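Local atomic coordinates of hypothetical protein SA2161 (Staphylococcus aureus, PDB entry 1Y7R), a protein that is of unknown function but is probably a GNAT-type acetyltransferase, moving an acetyl group from acetyl-CoA to an acceptor. Residues 53-58 and 65-70. The protein carries 4 engineered substitutions. Numbering follows the deposited sequence.
Sequences MGRVIG and QIVDIA
Arg-55 and Val-67 pair through both backbone bonds: Val-67 N reaches Arg-55 O at 2.9 Å, almost straight (176°), and Arg-55 N donates to Val-67 O. Ile-57 with Gln-65 and Met-53 with Ala-70 are doubly bonded likewise, whereas Val-56 and Ile-66 form a non-hydrogen-bonded pair. Asp-68, with phi and psi both positive, is the extra residue of a beta bulge that shifts the register by one; its carbonyl O receives a CA-H...O contact from Gly-54 CA at 3.5 Å. The antiparallel hairpin belongs to the central sheet of the GNAT fold, whose helix 80-95 packs against the face of the sheet that carries Val-56 and Ile-66. At the bulge the Asp-68 side chain lies beside that of Arg-55, pointing the same way. A bend at chi3 (68°) turns the guanidinium so that Asp-68 OD2 sits at its edge, close to its plane, 2.8 Å from Arg-55 NH1, a salt bridge with the two planes 31° apart. Arg-18 pairs with Asp-68 OD1, and Arg-55 NH2 salt-bridges Asp-59 of the second subunit. Among apolar contacts, Ile-57 CG1 lies 3.7 Å from Gln-65 CB, and Ile-69 CD1 curls back to 3.6 Å from Gly-54 CA.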
HETATM    1  N   MSE A  53      -8.020 -13.443  -8.425  1.00  6.42           N
HETATM    2  CA  MSE A  53      -6.810 -13.288  -7.619  1.00  8.48           C
HETATM    3  C   MSE A  53      -6.959 -12.104  -6.674  1.00  6.85           C
HETATM    4  O   MSE A  53      -7.799 -11.230  -6.850  1.00  6.70           O
HETATM    5  CB  MSE A  53      -5.580 -13.063  -8.497  1.00  8.15           C
HETATM    6  CG  MSE A  53      -5.481 -11.668  -8.994  1.00  8.92           C
HETATM    7 SE   MSE A  53      -3.893 -11.549 -10.107  1.00 21.69          SE
HETATM    8  CE  MSE A  53      -2.730 -12.480  -9.095  1.00 14.45           C
ATOM      9  N   GLY A  54      -6.118 -12.096  -5.668  1.00  5.91           N
ATOM     10  CA  GLY A  54      -5.909 -10.907  -4.817  1.00  5.05           C
ATOM     11  C   GLY A  54      -4.497 -10.958  -4.251  1.00  4.70           C
ATOM     12  O   GLY A  54      -3.900 -12.042  -4.118  1.00  4.85           O
ATOM     13  N   ARG A  55      -3.936  -9.787  -3.937  1.00  5.31           N
ATOM     14  CA  ARG A  55      -2.549  -9.734  -3.460  1.00  5.02           C
ATOM     15  C   ARG A  55      -2.469  -8.779  -2.271  1.00  5.82           C
ATOM     16  O   ARG A  55      -3.342  -7.918  -2.100  1.00  7.07           O
ATOM     17  CB  ARG A  55      -1.591  -9.285  -4.595  1.00  5.03           C
ATOM     18  CG  ARG A  55      -1.681 -10.177  -5.841  1.00  3.37           C
ATOM     19  CD  ARG A  55      -0.933  -9.644  -7.035  1.00  6.56           C
ATOM     20  NE  ARG A  55       0.527  -9.671  -6.842  1.00  8.30           N
ATOM     21  CZ  ARG A  55       1.360  -8.642  -7.018  1.00  7.09           C
ATOM     22  NH1 ARG A  55       0.927  -7.445  -7.421  1.00  9.92           N
ATOM     23  NH2 ARG A  55       2.662  -8.855  -6.821  1.00  8.19           N
ATOM     24  N   VAL A  56      -1.452  -8.975  -1.441  1.00  5.59           N
ATOM     25  CA  VAL A  56      -1.168  -8.103  -0.291  1.00  5.73           C
ATOM     26  C   VAL A  56       0.316  -7.676  -0.321  1.00  5.54           C
ATOM     27  O   VAL A  56       1.231  -8.509  -0.489  1.00  5.80           O
ATOM     28  CB  VAL A  56      -1.479  -8.812   1.034  1.00  6.60           C
ATOM     29  CG1 VAL A  56      -1.099  -7.926   2.256  1.00  6.64           C
ATOM     30  CG2 VAL A  56      -2.942  -9.243   1.095  1.00  7.60           C
ATOM     31  N   ILE A  57       0.536  -6.371  -0.148  1.00  6.00           N
ATOM     32  CA  ILE A  57       1.849  -5.795   0.096  1.00  5.80           C
ATOM     33  C   ILE A  57       1.842  -5.223   1.525  1.00  5.29           C
ATOM     34  O   ILE A  57       0.774  -5.003   2.115  1.00  5.33           O
ATOM     35  CB  ILE A  57       2.236  -4.714  -0.951  1.00  5.69           C
ATOM     36  CG1 ILE A  57       1.173  -3.593  -1.036  1.00  4.98           C
ATOM     37  CG2 ILE A  57       2.479  -5.365  -2.337  1.00  6.74           C
ATOM     38  CD1 ILE A  57       1.680  -2.297  -1.674  1.00  6.33           C
ATOM     39  N   GLY A  58       3.014  -4.973   2.076  1.00  5.40           N
ATOM     40  CA  GLY A  58       3.024  -4.435   3.442  1.00  6.41           C
ATOM     41  C   GLY A  58       4.387  -4.553   4.092  1.00  7.71           C
ATOM     42  O   GLY A  58       5.364  -4.941   3.433  1.00  8.20           O
ATOM     43  N   GLN A  65      -1.389  -3.118   2.333  1.00  4.82           N
ATOM     44  CA  GLN A  65      -2.327  -2.675   1.311  1.00  5.98           C
ATOM     45  C   GLN A  65      -2.760  -3.897   0.522  1.00  6.06           C
ATOM     46  O   GLN A  65      -1.922  -4.694   0.092  1.00  6.55           O
ATOM     47  CB  GLN A  65      -1.688  -1.668   0.348  1.00  6.00           C
ATOM     48  CG  GLN A  65      -2.754  -0.863  -0.412  1.00  6.98           C
ATOM     49  CD  GLN A  65      -2.195  -0.003  -1.524  1.00  9.41           C
ATOM     50  OE1 GLN A  65      -1.096  -0.217  -2.025  1.00  9.28           O
ATOM     51  NE2 GLN A  65      -2.996   0.942  -1.956  1.00 10.60           N
ATOM     52  N   ILE A  66      -4.066  -4.030   0.350  1.00  5.30           N
ATOM     53  CA  ILE A  66      -4.656  -5.063  -0.487  1.00  6.20           C
ATOM     54  C   ILE A  66      -4.754  -4.479  -1.889  1.00  6.62           C
ATOM     55  O   ILE A  66      -5.259  -3.347  -2.064  1.00  6.08           O
ATOM     56  CB  ILE A  66      -6.047  -5.460   0.035  1.00  5.81           C
ATOM     57  CG1 ILE A  66      -5.900  -6.024   1.449  1.00  6.55           C
ATOM     58  CG2 ILE A  66      -6.736  -6.454  -0.904  1.00  8.12           C
ATOM     59  CD1 ILE A  66      -7.202  -6.213   2.164  1.00  8.81           C
ATOM     60  N   VAL A  67      -4.257  -5.241  -2.864  1.00  5.95           N
ATOM     61  CA  VAL A  67      -4.131  -4.761  -4.245  1.00  7.08           C
ATOM     62  C   VAL A  67      -4.527  -5.868  -5.214  1.00  7.02           C
ATOM     63  O   VAL A  67      -4.564  -7.025  -4.815  1.00  7.68           O
ATOM     64  CB  VAL A  67      -2.681  -4.263  -4.575  1.00  7.04           C
ATOM     65  CG1 VAL A  67      -2.282  -3.061  -3.695  1.00  8.38           C
ATOM     66  CG2 VAL A  67      -1.605  -5.417  -4.500  1.00  6.55           C
ATOM     67  N   ASP A  68      -4.827  -5.513  -6.464  1.00  8.29           N
ATOM     68  CA  ASP A  68      -5.046  -6.513  -7.527  1.00  8.90           C
ATOM     69  C   ASP A  68      -6.174  -7.477  -7.222  1.00  8.87           C
ATOM     70  O   ASP A  68      -6.066  -8.683  -7.505  1.00  8.92           O
ATOM     71  CB  ASP A  68      -3.751  -7.294  -7.795  1.00  9.70           C
ATOM     72  CG  ASP A  68      -2.772  -6.504  -8.625  1.00 12.55           C
ATOM     73  OD1 ASP A  68      -3.232  -5.705  -9.461  1.00 19.58           O
ATOM     74  OD2 ASP A  68      -1.560  -6.643  -8.449  1.00 14.49           O
ATOM     75  N   ILE A  69      -7.281  -6.974  -6.655  1.00  8.37           N
ATOM     76  CA  ILE A  69      -8.470  -7.828  -6.491  1.00  8.32           C
ATOM     77  C   ILE A  69      -9.146  -7.901  -7.853  1.00  8.43           C
ATOM     78  O   ILE A  69      -9.842  -6.959  -8.271  1.00  9.26           O
ATOM     79  CB  ILE A  69      -9.429  -7.274  -5.414  1.00  8.23           C
ATOM     80  CG1 ILE A  69      -8.657  -7.114  -4.096  1.00  9.14           C
ATOM     81  CG2 ILE A  69     -10.662  -8.210  -5.222  1.00  9.30           C
ATOM     82  CD1 ILE A  69      -8.160  -8.376  -3.512  1.00 11.53           C
ATOM     83  N   ALA A  70      -8.945  -9.019  -8.546  1.00  7.86           N
ATOM     84  CA  ALA A  70      -9.354  -9.119  -9.942  1.00  6.62           C
ATOM     85  C   ALA A  70     -10.141 -10.397 -10.102  1.00  7.14           C
ATOM     86  O   ALA A  70      -9.611 -11.480  -9.832  1.00  7.68           O
ATOM     87  CB  ALA A  70      -8.128  -9.179 -10.835  1.00  8.72           C
TER